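Local coordinates for protein peptidase M42 (Thaumarchaeota archaeon SCGC AB-539-E09, PDB 5DS0) that probably acts as a cobalt-bound M42-family (TET) aminopeptidase that cleaves residues from the N-termini of peptides, at residues S6-M10 with F186-E190; I77-G81 with T143-A148; R100-T105 with D157-W162; I200-V206 with I347-L352; G259-Y265 with P289-M295. All blocks are in the same frame, centred on the assembly; numbering follows the deposited sequence.

Interaction 1 (S6-M10 with F186-E190); sequences SMELM and FVLME
The ring of Phe186 lies between the two helices, and selenomethionine Met10 lays its terminal methyl over one face of it. Met10 CE stands 3.7 Å from the ring centroid, a CH-pi contact, while its selenium sits farther above the same face in a Met-aromatic arrangement. The bend of the Met10 chain at chi3 (-76°) is what turns CE back over the ring. Leu9 approaches the ring aslant, with CD2 3.9 Å from Phe186 CD1, and the same methyl reaches Met189 CE at 4.3 Å. These are parts of helix 2-15 and helix 179-197 of the alpha/beta domain; their local axes come no closer than 11.5 Å and run at 149° to each other, roughly antiparallel. So wide a separation suits long or aromatic side chains, which must bridge it; Phe186 projects straight across. Leu9 also rests on Ile29 and Tyr33 of helix 24-34. Toward the polar edge, the rim of the ring faces the carbonyl of Ser6, whose O lies 3.4 Å from Phe186 CE1 near the ring plane. Glu190 lays its CG over the face opposite Met10, toward the rim of the ring, and the bend at chi2 (-65°) then turns the carboxylate toward Ser6. Ser6 OG donates a hydrogen bond to Glu190 OE1 (2.5 Å), met from above the carboxylate plane. Arg193 forms a salt bridge with Glu190 OE1, and Tyr33 OH bonds OE2.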
# COMPACT_ATOMS: atom_id res chain seq x y z
N SER C 6 21.51 -49.82 23.20
CA SER C 6 20.38 -49.03 22.72
C SER C 6 20.70 -47.54 22.61
O SER C 6 20.43 -46.92 21.59
CB SER C 6 19.16 -49.20 23.61
OG SER C 6 18.41 -50.29 23.17
N MSE C 7 21.24 -46.98 23.68
CA MSE C 7 21.57 -45.56 23.69
C MSE C 7 22.70 -45.28 22.75
O MSE C 7 22.74 -44.19 22.19
CB MSE C 7 21.90 -45.07 25.10
CG MSE C 7 20.61 -44.92 25.92
SE MSE C 7 19.32 -43.61 25.13
CE MSE C 7 17.78 -44.87 25.07
N GLU C 8 23.62 -46.23 22.59
CA GLU C 8 24.73 -46.07 21.63
C GLU C 8 24.19 -46.09 20.20
O GLU C 8 24.68 -45.37 19.36
CB GLU C 8 25.82 -47.15 21.83
CG GLU C 8 27.26 -46.90 21.22
CD GLU C 8 28.29 -48.01 21.55
OE1 GLU C 8 27.87 -49.18 21.81
OE2 GLU C 8 29.55 -47.73 21.55
N LEU C 9 23.16 -46.89 19.96
CA LEU C 9 22.50 -46.90 18.67
C LEU C 9 21.81 -45.57 18.41
O LEU C 9 22.04 -44.95 17.39
CB LEU C 9 21.48 -48.02 18.59
CG LEU C 9 20.62 -48.02 17.32
CD1 LEU C 9 21.48 -48.29 16.11
CD2 LEU C 9 19.50 -49.03 17.40
N MSE C 10 21.01 -45.12 19.37
CA MSE C 10 20.33 -43.83 19.24
C MSE C 10 21.32 -42.76 18.90
O MSE C 10 21.15 -42.07 17.92
CB MSE C 10 19.52 -43.46 20.49
CG MSE C 10 18.46 -42.45 20.11
SE MSE C 10 17.43 -41.78 21.67
CE MSE C 10 16.33 -43.39 21.89
N PHE C 186 14.36 -46.37 15.03
CA PHE C 186 14.84 -46.87 16.31
C PHE C 186 13.79 -47.73 17.00
O PHE C 186 14.10 -48.79 17.51
CB PHE C 186 15.24 -45.71 17.21
CG PHE C 186 15.65 -46.12 18.60
CD1 PHE C 186 16.96 -46.47 18.86
CD2 PHE C 186 14.73 -46.11 19.64
CE1 PHE C 186 17.35 -46.83 20.13
CE2 PHE C 186 15.11 -46.46 20.91
CZ PHE C 186 16.42 -46.82 21.16
N VAL C 187 12.55 -47.25 17.00
CA VAL C 187 11.46 -47.97 17.63
C VAL C 187 11.23 -49.33 16.98
O VAL C 187 11.12 -50.33 17.67
CB VAL C 187 10.16 -47.17 17.55
CG1 VAL C 187 8.96 -48.03 17.95
CG2 VAL C 187 10.23 -45.97 18.47
N LEU C 188 11.13 -49.37 15.66
CA LEU C 188 10.83 -50.63 15.00
C LEU C 188 11.96 -51.64 15.15
O LEU C 188 11.73 -52.83 15.32
CB LEU C 188 10.47 -50.43 13.53
CG LEU C 188 11.51 -49.88 12.56
CD1 LEU C 188 12.32 -50.97 11.87
CD2 LEU C 188 10.81 -49.03 11.51
N MSE C 189 13.19 -51.15 15.12
CA MSE C 189 14.35 -52.01 15.36
C MSE C 189 14.37 -52.56 16.76
O MSE C 189 14.68 -53.72 16.97
CB MSE C 189 15.64 -51.23 15.11
CG MSE C 189 15.87 -51.13 13.61
SE MSE C 189 17.65 -50.36 13.28
CE MSE C 189 17.32 -48.48 13.77
N GLU C 190 14.06 -51.72 17.75
CA GLU C 190 14.04 -52.16 19.13
C GLU C 190 12.90 -53.12 19.38
O GLU C 190 13.03 -54.03 20.20
CB GLU C 190 13.94 -50.98 20.09
CG GLU C 190 15.25 -50.21 20.25
CD GLU C 190 16.33 -51.05 20.89
OE1 GLU C 190 16.29 -51.20 22.13
OE2 GLU C 190 17.18 -51.60 20.16

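Interaction 2 (I77-G81 with T143-A148); sequences ISKEG and TSEEEA
Glu145 and Ile77 meet through their aliphatic parts where the hairpin joining strands 71-77 and 82-88 touches the start of helix 145-150. The hairpin reverses through a type I beta turn from Ser78 to Gly81, and the helix is opened by Ser144 as N-cap, its OG accepting from Glu147 N. Glu145, with the most surface buried here, begins the first turn of the helix. Its CG stands anti to the backbone N (chi1 -179°) and the chain runs on extended beside the turn, placing CB 3.6 Å from Lys79 O and OE1 3.8 Å from Lys79 CA. Ile77 crosses the glutamate at about a right angle and offers CG2, which lies 4.1 Å from Glu145 CG and 3.9 Å from Ala148 CB. A branched residue suits this spot because one methyl serves two helix side chains, and the small Ala148 lets the hairpin come close. With an alanine in place of Glu145, CG and the carboxylate would be missing, and Ile77 CG2 and the flank of Lys79 would probably lose much of their cover on this side. Gly81 suits the turn's last position: its backbone angles are unfavourable for other residues, and a CB there would run into Ser144 O. The second subunit also packs here, its Pro245 against Ser78 and Glu80. Lys79 takes part mainly through its backbone: its O accepts from Glu145 N at 3.0 Å, the donor standing 57° out of the carbonyl plane.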
# COMPACT_ATOMS: atom_id res chain seq x y z
N ILE C 77 29.92 -23.62 -6.79
CA ILE C 77 31.01 -22.96 -6.08
C ILE C 77 31.18 -21.59 -6.71
O ILE C 77 31.46 -21.48 -7.88
CB ILE C 77 32.36 -23.71 -6.18
CG1 ILE C 77 32.27 -25.08 -5.54
CG2 ILE C 77 33.47 -22.93 -5.49
CD1 ILE C 77 31.94 -26.17 -6.53
N SER C 78 31.03 -20.53 -5.91
CA SER C 78 31.21 -19.17 -6.40
C SER C 78 32.69 -18.88 -6.56
O SER C 78 33.55 -19.54 -5.96
CB SER C 78 30.59 -18.16 -5.44
OG SER C 78 31.45 -17.90 -4.35
N LYS C 79 32.98 -17.85 -7.35
CA LYS C 79 34.36 -17.47 -7.63
C LYS C 79 35.14 -17.09 -6.35
O LYS C 79 36.36 -17.19 -6.32
CB LYS C 79 34.42 -16.40 -8.71
CG LYS C 79 34.05 -15.00 -8.24
CD LYS C 79 33.93 -14.02 -9.39
CE LYS C 79 32.99 -12.90 -9.02
NZ LYS C 79 33.39 -11.63 -9.66
N GLU C 80 34.43 -16.70 -5.28
CA GLU C 80 35.08 -16.32 -4.02
C GLU C 80 35.25 -17.47 -3.02
O GLU C 80 35.83 -17.25 -1.96
CB GLU C 80 34.31 -15.17 -3.33
CG GLU C 80 34.03 -13.95 -4.21
CD GLU C 80 32.71 -14.05 -4.99
OE1 GLU C 80 32.24 -15.19 -5.26
OE2 GLU C 80 32.14 -12.99 -5.33
N GLY C 81 34.75 -18.66 -3.34
CA GLY C 81 34.95 -19.83 -2.48
C GLY C 81 33.80 -20.18 -1.55
O GLY C 81 33.98 -20.82 -0.50
N THR C 143 38.95 -18.83 0.59
CA THR C 143 39.19 -17.45 0.15
C THR C 143 39.20 -17.31 -1.38
O THR C 143 39.47 -16.24 -1.90
CB THR C 143 40.52 -16.89 0.72
OG1 THR C 143 41.59 -17.77 0.36
CG2 THR C 143 40.47 -16.80 2.23
N SER C 144 38.91 -18.40 -2.10
CA SER C 144 38.90 -18.39 -3.56
C SER C 144 38.25 -19.69 -4.07
O SER C 144 38.24 -20.70 -3.37
CB SER C 144 40.32 -18.29 -4.12
OG SER C 144 41.09 -19.44 -3.79
N GLU C 145 37.78 -19.66 -5.31
CA GLU C 145 37.24 -20.86 -5.96
C GLU C 145 38.20 -22.06 -5.93
O GLU C 145 37.75 -23.19 -5.82
CB GLU C 145 36.87 -20.54 -7.41
CG GLU C 145 36.28 -21.72 -8.18
CD GLU C 145 35.76 -21.35 -9.56
OE1 GLU C 145 35.71 -20.14 -9.90
OE2 GLU C 145 35.40 -22.27 -10.32
N GLU C 146 39.51 -21.80 -6.00
CA GLU C 146 40.54 -22.85 -6.01
C GLU C 146 40.69 -23.46 -4.61
O GLU C 146 40.72 -24.68 -4.46
CB GLU C 146 41.89 -22.31 -6.51
CG GLU C 146 41.95 -22.07 -8.02
CD GLU C 146 41.65 -20.63 -8.42
OE1 GLU C 146 40.92 -19.91 -7.68
OE2 GLU C 146 42.14 -20.21 -9.49
N GLU C 147 40.75 -22.61 -3.60
CA GLU C 147 40.91 -23.06 -2.22
C GLU C 147 39.71 -23.92 -1.79
O GLU C 147 39.83 -24.87 -1.01
CB GLU C 147 41.11 -21.85 -1.31
CG GLU C 147 41.62 -22.17 0.09
CD GLU C 147 42.18 -20.96 0.81
OE1 GLU C 147 43.35 -20.62 0.56
OE2 GLU C 147 41.47 -20.35 1.65
N ALA C 148 38.55 -23.60 -2.36
CA ALA C 148 37.33 -24.38 -2.14
C ALA C 148 37.40 -25.74 -2.82
O ALA C 148 37.02 -26.74 -2.23
CB ALA C 148 36.13 -23.63 -2.67

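Interaction 3 (R100-T105 with D157-W162); sequences RVVVRT and DPIVPW
Val102 and Val160 face each other as a hydrogen-bonded pair in two antiparallel strands, 100-105 and 158-161, of a six-stranded closed beta barrel. Val102 N donates to Val160 O (2.9 Å) and Val160 N returns the bond to Val102 O, while Trp162 N to Arg100 O and Arg104 N to Pro158 O extend the ladder. Val102 sets CG1 between its backbone N and carbonyl carbon (chi1 47°), the crowded position, which brings that methyl to 3.6 Å from Val160 CG2. The opposite face carries Val103 and Ile159, lying side by side with Val103 CG2 4.0 Å from Ile159 CG1. Val101 CB meets the other branch, Ile159 CG2, at 3.7 Å. Branched residues suit extended strands, and these reach Phe72 and Val74 of strand 71-77 and Ile138 of strand 137-139, probably in the barrel interior. An alanine replacing Val103 would lack both methyls and would probably open a gap beside Ile159 CG1 and Val74. Arg104 bends at chi3 (65°), bringing NH2 to 4.0 Å from Pro158 CG, while its NH1 forms a salt bridge with Glu25. At the other end, Arg100 reaches the second subunit, where its NH2 bonds Ser163 OG and Pro164 O; this is consistent with a barrel that helps subunits associate. Trp162 runs alongside the arginine and points the same way, guanidinium and indole planes 36° apart, with Arg100 CD 3.5 Å from Trp162 CE3.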
# COMPACT_ATOMS: atom_id res chain seq x y z
N ARG C 100 25.68 -24.42 11.58
CA ARG C 100 26.80 -25.22 11.13
C ARG C 100 26.30 -26.38 10.31
O ARG C 100 25.33 -27.05 10.67
CB ARG C 100 27.58 -25.79 12.30
CG ARG C 100 28.21 -24.75 13.21
CD ARG C 100 28.37 -25.37 14.57
NE ARG C 100 29.15 -24.59 15.53
CZ ARG C 100 30.46 -24.71 15.73
NH1 ARG C 100 31.18 -25.53 14.99
NH2 ARG C 100 31.06 -23.98 16.67
N VAL C 101 26.99 -26.64 9.21
CA VAL C 101 26.67 -27.77 8.37
C VAL C 101 27.95 -28.50 8.06
O VAL C 101 29.04 -28.00 8.31
CB VAL C 101 26.01 -27.34 7.05
CG1 VAL C 101 24.64 -26.71 7.31
CG2 VAL C 101 26.90 -26.38 6.26
N VAL C 102 27.80 -29.69 7.51
CA VAL C 102 28.94 -30.45 7.04
C VAL C 102 28.61 -31.09 5.68
O VAL C 102 27.55 -31.68 5.49
CB VAL C 102 29.42 -31.48 8.10
CG1 VAL C 102 28.27 -32.28 8.68
CG2 VAL C 102 30.44 -32.43 7.50
N VAL C 103 29.57 -30.96 4.77
CA VAL C 103 29.44 -31.41 3.41
C VAL C 103 30.27 -32.65 3.25
O VAL C 103 31.42 -32.68 3.70
CB VAL C 103 30.03 -30.37 2.45
CG1 VAL C 103 29.80 -30.76 1.01
CG2 VAL C 103 29.44 -28.99 2.71
N ARG C 104 29.73 -33.68 2.60
CA ARG C 104 30.52 -34.88 2.35
C ARG C 104 31.09 -34.86 0.94
O ARG C 104 30.36 -34.98 -0.04
CB ARG C 104 29.71 -36.15 2.56
CG ARG C 104 30.58 -37.39 2.55
CD ARG C 104 29.79 -38.65 2.82
NE ARG C 104 28.83 -38.90 1.74
CZ ARG C 104 27.80 -39.75 1.82
NH1 ARG C 104 27.59 -40.45 2.93
NH2 ARG C 104 26.98 -39.89 0.79
N THR C 105 32.41 -34.68 0.85
CA THR C 105 33.11 -34.68 -0.42
C THR C 105 33.81 -36.01 -0.62
O THR C 105 33.80 -36.86 0.27
CB THR C 105 34.17 -33.56 -0.48
OG1 THR C 105 35.19 -33.79 0.51
CG2 THR C 105 33.54 -32.21 -0.22
N ASP C 157 27.25 -32.59 -4.29
CA ASP C 157 27.65 -33.15 -3.00
C ASP C 157 26.62 -32.88 -1.90
O ASP C 157 26.09 -31.78 -1.78
CB ASP C 157 29.03 -32.62 -2.57
CG ASP C 157 30.17 -33.28 -3.34
OD1 ASP C 157 29.89 -34.10 -4.25
OD2 ASP C 157 31.34 -32.99 -3.03
N PRO C 158 26.32 -33.91 -1.08
CA PRO C 158 25.31 -33.82 -0.02
C PRO C 158 25.78 -33.09 1.23
O PRO C 158 26.97 -33.07 1.54
CB PRO C 158 25.02 -35.27 0.31
CG PRO C 158 26.31 -35.97 0.04
CD PRO C 158 26.91 -35.26 -1.14
N ILE C 159 24.83 -32.48 1.92
CA ILE C 159 25.09 -31.65 3.09
C ILE C 159 24.09 -31.97 4.19
O ILE C 159 22.89 -32.11 3.93
CB ILE C 159 24.95 -30.16 2.76
CG1 ILE C 159 25.71 -29.82 1.47
CG2 ILE C 159 25.45 -29.30 3.91
CD1 ILE C 159 25.49 -28.41 0.97
N VAL C 160 24.57 -32.08 5.42
CA VAL C 160 23.68 -32.23 6.56
C VAL C 160 23.97 -31.20 7.63
O VAL C 160 25.06 -30.63 7.69
CB VAL C 160 23.79 -33.60 7.24
CG1 VAL C 160 23.35 -34.70 6.30
CG2 VAL C 160 25.20 -33.84 7.76
N PRO C 161 22.99 -30.97 8.50
CA PRO C 161 23.23 -30.17 9.68
C PRO C 161 24.30 -30.80 10.57
O PRO C 161 24.40 -32.02 10.62
CB PRO C 161 21.87 -30.19 10.40
CG PRO C 161 20.87 -30.53 9.36
CD PRO C 161 21.59 -31.43 8.41
N TRP C 162 25.05 -29.97 11.28
CA TRP C 162 25.96 -30.45 12.31
C TRP C 162 25.29 -30.28 13.66
O TRP C 162 24.98 -29.16 14.05
CB TRP C 162 27.25 -29.65 12.28
CG TRP C 162 28.27 -30.19 13.22
CD1 TRP C 162 29.15 -31.22 12.99
CD2 TRP C 162 28.51 -29.76 14.56
NE1 TRP C 162 29.91 -31.45 14.10
CE2 TRP C 162 29.54 -30.56 15.08
CE3 TRP C 162 27.95 -28.77 15.37
CZ2 TRP C 162 30.03 -30.40 16.38
CZ3 TRP C 162 28.43 -28.60 16.66
CH2 TRP C 162 29.47 -29.41 17.15

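Interaction 4 (I200-V206 with I347-L352); sequences IEHPNTV and IKRLDL
One side-chain amide, that of Asn204, spends both its N-H groups on carbonyls of Ile347 and Leu350. Asn204 ND2 lies 2.9 Å from Ile347 O, arriving in the carbonyl plane on a lone pair, and equally 2.9 Å from Leu350 O, where the bond is nearly straight at 175° but stands above the carbonyl plane. Both acceptors lie near the amide plane, so the pair fixes the rotation of the group. Its other end is held too: His202 ND1 donates to Asn204 OD1 (2.9 Å) and to the backbone O of the same residue. Asparagine suits a place where carbonyls near a helix's C-terminal end need donors and a neighbouring imidazole needs an acceptor. The contact joins the C-terminal part of helix 333-349 to the segment leading into strand 205-211 of the large mixed sheet, helix-on-sheet packing in the alpha/beta fold in which Met63 of strand 60-66 lies against both Val206 and Ile347. Ile347 CG2, anti to the backbone N because CG1 takes chi1 -70°, reaches His202 CB at 3.6 Å and Val206 CG2 at 3.7 Å. Pro203, the centre of an inverse gamma turn, sets its ring against the chain as it leaves the helix, with CG 3.7 Å from Asp351 CB. At the outer end, the Ile200 and Lys348 side chains cross at about a right angle, with Ile200 CG2 3.7 Å from Lys348 CG, and Met195 of helix 179-197 touches both.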
# COMPACT_ATOMS: atom_id res chain seq x y z
N ILE C 200 9.04 -63.49 22.26
CA ILE C 200 7.63 -63.12 22.16
C ILE C 200 7.07 -63.61 20.83
O ILE C 200 7.57 -63.26 19.76
CB ILE C 200 7.43 -61.60 22.30
CG1 ILE C 200 7.92 -61.14 23.68
CG2 ILE C 200 5.96 -61.23 22.13
CD1 ILE C 200 8.07 -59.63 23.83
N GLU C 201 6.02 -64.41 20.89
CA GLU C 201 5.44 -65.00 19.69
C GLU C 201 4.47 -64.04 19.05
O GLU C 201 3.81 -63.27 19.74
CB GLU C 201 4.76 -66.33 20.01
CG GLU C 201 5.74 -67.44 20.28
CD GLU C 201 5.09 -68.65 20.94
OE1 GLU C 201 5.84 -69.46 21.52
OE2 GLU C 201 3.85 -68.78 20.87
N HIS C 202 4.38 -64.09 17.72
CA HIS C 202 3.49 -63.23 16.97
C HIS C 202 2.92 -63.95 15.76
O HIS C 202 3.66 -64.48 14.95
CB HIS C 202 4.21 -61.95 16.53
CG HIS C 202 5.53 -62.19 15.87
ND1 HIS C 202 5.64 -62.40 14.51
CD2 HIS C 202 6.78 -62.24 16.37
CE1 HIS C 202 6.91 -62.60 14.20
NE2 HIS C 202 7.63 -62.50 15.31
N PRO C 203 1.59 -63.95 15.62
CA PRO C 203 0.89 -64.75 14.60
C PRO C 203 0.96 -64.14 13.20
O PRO C 203 -0.08 -63.96 12.54
CB PRO C 203 -0.56 -64.76 15.11
CG PRO C 203 -0.69 -63.44 15.78
CD PRO C 203 0.64 -63.15 16.41
N ASN C 204 2.17 -63.84 12.75
CA ASN C 204 2.37 -63.04 11.56
C ASN C 204 3.84 -62.88 11.24
O ASN C 204 4.71 -63.23 12.04
CB ASN C 204 1.76 -61.64 11.75
CG ASN C 204 2.23 -60.97 13.05
OD1 ASN C 204 3.42 -60.96 13.35
ND2 ASN C 204 1.29 -60.41 13.81
N THR C 205 4.11 -62.33 10.06
CA THR C 205 5.47 -62.00 9.65
C THR C 205 5.61 -60.48 9.68
O THR C 205 4.77 -59.77 9.14
CB THR C 205 5.79 -62.57 8.25
OG1 THR C 205 5.75 -64.01 8.30
CG2 THR C 205 7.16 -62.14 7.79
N VAL C 206 6.68 -60.01 10.31
CA VAL C 206 6.90 -58.60 10.51
C VAL C 206 8.01 -58.09 9.60
O VAL C 206 9.12 -58.59 9.65
CB VAL C 206 7.27 -58.33 11.98
CG1 VAL C 206 7.69 -56.88 12.18
CG2 VAL C 206 6.10 -58.65 12.89
N ILE C 347 1.51 -56.02 17.48
CA ILE C 347 2.00 -57.14 16.70
C ILE C 347 1.58 -58.49 17.30
O ILE C 347 1.23 -59.41 16.57
CB ILE C 347 3.54 -57.06 16.55
CG1 ILE C 347 3.89 -55.90 15.63
CG2 ILE C 347 4.12 -58.35 15.99
CD1 ILE C 347 5.32 -55.45 15.77
N LYS C 348 1.63 -58.60 18.62
CA LYS C 348 1.15 -59.80 19.30
C LYS C 348 -0.26 -60.18 18.89
O LYS C 348 -0.54 -61.36 18.70
CB LYS C 348 1.20 -59.62 20.82
CG LYS C 348 2.58 -59.90 21.42
CD LYS C 348 2.73 -59.50 22.89
CE LYS C 348 1.94 -60.40 23.81
NZ LYS C 348 1.72 -59.72 25.11
N ARG C 349 -1.12 -59.18 18.70
CA ARG C 349 -2.55 -59.41 18.47
C ARG C 349 -3.02 -59.34 17.01
O ARG C 349 -4.19 -59.56 16.72
CB ARG C 349 -3.36 -58.43 19.29
CG ARG C 349 -3.29 -58.66 20.79
CD ARG C 349 -3.85 -57.45 21.54
NE ARG C 349 -3.76 -57.60 22.99
CZ ARG C 349 -2.63 -57.54 23.70
NH1 ARG C 349 -1.45 -57.33 23.12
NH2 ARG C 349 -2.68 -57.70 25.02
N LEU C 350 -2.11 -59.02 16.10
CA LEU C 350 -2.50 -58.87 14.68
C LEU C 350 -2.44 -60.21 13.94
O LEU C 350 -1.53 -60.44 13.14
CB LEU C 350 -1.62 -57.82 13.98
CG LEU C 350 -1.92 -56.35 14.29
CD1 LEU C 350 -0.80 -55.47 13.77
CD2 LEU C 350 -3.25 -55.90 13.70
N ASP C 351 -3.39 -61.09 14.23
CA ASP C 351 -3.50 -62.37 13.53
C ASP C 351 -4.29 -62.19 12.24
O ASP C 351 -4.84 -61.12 12.00
CB ASP C 351 -4.12 -63.46 14.43
CG ASP C 351 -5.47 -63.06 15.01
OD1 ASP C 351 -6.07 -62.08 14.53
OD2 ASP C 351 -5.94 -63.73 15.95
N LEU C 352 -4.34 -63.23 11.41
CA LEU C 352 -5.02 -63.16 10.12
C LEU C 352 -6.48 -62.74 10.24
O LEU C 352 -6.98 -61.96 9.45
CB LEU C 352 -4.91 -64.49 9.38
CG LEU C 352 -5.36 -64.48 7.90
CD1 LEU C 352 -4.42 -63.68 7.00
CD2 LEU C 352 -5.52 -65.90 7.37

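Interaction 5 (G259-Y265 with P289-M295); sequences GPGLVTY and PLQLSQM
Gln291 holds CG beside its backbone N (chi1 -51°) and runs on extended, which carries NE2 across to Gly259 O, in the loop before the partner strand, at 2.8 Å, the acceptor lying in the amide plane. NE2 also bonds Lys255 O, and a glutamine suits this spot because its amide has two hydrogens to give. Thr264 turns OG1 between its backbone N and carbonyl carbon (chi1 58°), where it donates to Ser293 O (2.8 Å) from above the carbonyl plane while Thr264 N bonds the same oxygen almost in line with the C=O. Two donors thus grip Ser293 O. Thr264 OG1 in turn accepts from Gln294 NE2 at 3.1 Å; that side chain passes on to the third subunit, bonding Asn86 and Val74 there. Gln294 CG packs 3.5 Å from Tyr265 CB and meets the edge of the tyrosine ring. Along the strands, Leu262 N donates to Gln291 O, and Ser293 N to Leu262 O. Leu262 sends its side chain to the face covered by helix 273-285, and its CB lies 4.1 Å from Leu290 CD1. On the other face, Ser293 OG bonds Asp239. Gly259 fits where a CB would collide with Pro289 O, and its backbone angles also favour glycine. Parallel strands 261-263 and 291-295, linked through helix 273-285, make a beta-alpha-beta crossover that puts strand 291-295 at the edge of the large mixed sheet.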
# COMPACT_ATOMS: atom_id res chain seq x y z
N GLY C 259 2.90 -39.26 26.01
CA GLY C 259 2.74 -40.56 25.37
C GLY C 259 2.79 -40.49 23.86
O GLY C 259 2.71 -39.42 23.29
N PRO C 260 2.94 -41.64 23.20
CA PRO C 260 2.93 -41.64 21.75
C PRO C 260 1.60 -41.16 21.20
O PRO C 260 0.59 -41.17 21.91
CB PRO C 260 3.13 -43.11 21.38
CG PRO C 260 2.73 -43.87 22.59
CD PRO C 260 3.15 -43.00 23.74
N GLY C 261 1.62 -40.72 19.95
CA GLY C 261 0.44 -40.21 19.31
C GLY C 261 -0.13 -41.21 18.33
O GLY C 261 0.56 -42.13 17.88
N LEU C 262 -1.40 -41.04 18.01
CA LEU C 262 -2.05 -41.80 16.96
C LEU C 262 -2.71 -40.81 16.03
O LEU C 262 -3.51 -39.98 16.45
CB LEU C 262 -3.10 -42.72 17.55
CG LEU C 262 -3.87 -43.52 16.51
CD1 LEU C 262 -2.97 -44.57 15.90
CD2 LEU C 262 -5.08 -44.18 17.13
N VAL C 263 -2.35 -40.88 14.77
CA VAL C 263 -2.82 -39.90 13.82
C VAL C 263 -4.18 -40.34 13.30
O VAL C 263 -4.29 -41.40 12.65
CB VAL C 263 -1.84 -39.75 12.65
CG1 VAL C 263 -2.37 -38.74 11.64
CG2 VAL C 263 -0.49 -39.32 13.14
N THR C 264 -5.18 -39.50 13.51
CA THR C 264 -6.54 -39.75 13.10
C THR C 264 -6.88 -39.17 11.73
O THR C 264 -7.92 -39.48 11.16
CB THR C 264 -7.52 -39.11 14.10
OG1 THR C 264 -7.27 -37.70 14.18
CG2 THR C 264 -7.33 -39.72 15.47
N TYR C 265 -6.02 -38.28 11.23
CA TYR C 265 -6.17 -37.69 9.90
C TYR C 265 -4.91 -36.94 9.52
O TYR C 265 -4.34 -36.24 10.32
CB TYR C 265 -7.37 -36.72 9.83
CG TYR C 265 -7.34 -35.90 8.57
CD1 TYR C 265 -7.66 -36.48 7.36
CD2 TYR C 265 -6.93 -34.57 8.57
CE1 TYR C 265 -7.62 -35.74 6.18
CE2 TYR C 265 -6.87 -33.83 7.40
CZ TYR C 265 -7.22 -34.43 6.21
OH TYR C 265 -7.17 -33.74 5.03
N PRO C 289 -0.28 -44.70 27.66
CA PRO C 289 -0.90 -43.42 27.30
C PRO C 289 -0.78 -43.14 25.80
O PRO C 289 0.26 -43.45 25.19
CB PRO C 289 -0.08 -42.40 28.10
CG PRO C 289 1.25 -43.05 28.29
CD PRO C 289 0.97 -44.51 28.42
N LEU C 290 -1.83 -42.61 25.20
CA LEU C 290 -1.89 -42.46 23.76
C LEU C 290 -2.62 -41.17 23.40
O LEU C 290 -3.75 -40.97 23.82
CB LEU C 290 -2.62 -43.65 23.17
CG LEU C 290 -2.68 -43.70 21.65
CD1 LEU C 290 -1.30 -43.98 21.06
CD2 LEU C 290 -3.66 -44.77 21.19
N GLN C 291 -1.97 -40.29 22.64
CA GLN C 291 -2.56 -38.98 22.33
C GLN C 291 -3.16 -38.96 20.92
O GLN C 291 -2.47 -39.21 19.95
CB GLN C 291 -1.51 -37.88 22.42
CG GLN C 291 -0.71 -37.86 23.71
CD GLN C 291 0.24 -36.69 23.79
OE1 GLN C 291 -0.19 -35.54 23.90
NE2 GLN C 291 1.54 -36.95 23.70
N LEU C 292 -4.45 -38.67 20.82
CA LEU C 292 -5.06 -38.54 19.51
C LEU C 292 -4.55 -37.29 18.84
O LEU C 292 -4.56 -36.22 19.43
CB LEU C 292 -6.58 -38.50 19.62
CG LEU C 292 -7.23 -39.78 20.13
CD1 LEU C 292 -8.74 -39.65 20.05
CD2 LEU C 292 -6.77 -41.00 19.35
N SER C 293 -4.09 -37.45 17.60
CA SER C 293 -3.40 -36.38 16.88
C SER C 293 -3.96 -36.22 15.47
O SER C 293 -4.60 -37.11 14.93
CB SER C 293 -1.92 -36.72 16.79
OG SER C 293 -1.27 -35.95 15.80
N GLN C 294 -3.70 -35.06 14.88
CA GLN C 294 -4.14 -34.77 13.53
C GLN C 294 -3.14 -33.84 12.87
O GLN C 294 -2.85 -32.81 13.42
CB GLN C 294 -5.52 -34.12 13.58
CG GLN C 294 -6.49 -34.68 12.55
CD GLN C 294 -7.93 -34.25 12.79
OE1 GLN C 294 -8.37 -33.21 12.29
NE2 GLN C 294 -8.69 -35.06 13.53
N MSE C 295 -2.61 -34.18 11.70
CA MSE C 295 -1.65 -33.33 11.00
C MSE C 295 -2.29 -32.77 9.75
O MSE C 295 -2.14 -33.32 8.65
CB MSE C 295 -0.36 -34.08 10.67
CG MSE C 295 0.12 -34.96 11.82
SE MSE C 295 1.63 -36.15 11.32
CE MSE C 295 1.44 -36.34 9.36

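How the interactions relate
Interactions 2 and 3 belong to the barrel and its attached turn and helix, with centres 17 Å apart and interleaved segments; both touch the second subunit. Interactions 1, 4 and 5 lie in the alpha/beta part. Interaction 4 is 41 Å from interaction 3, centre to centre, on the opposite side of the chain's centre, whereas interaction 1 comes within about 7 Å of interaction 4 and 8 Å of interaction 5 at nearest atoms. Interactions 4 and 5 reach the same mixed sheet. The cobalt ions are held by His66, Asp180, Glu214, Glu215, Glu237 and His325; a cobalt ion lies about 8 Å from the side chain of Met295, which is poorly ordered, about 12 Å from that of Pro161 and about 13 Å from that of Phe186.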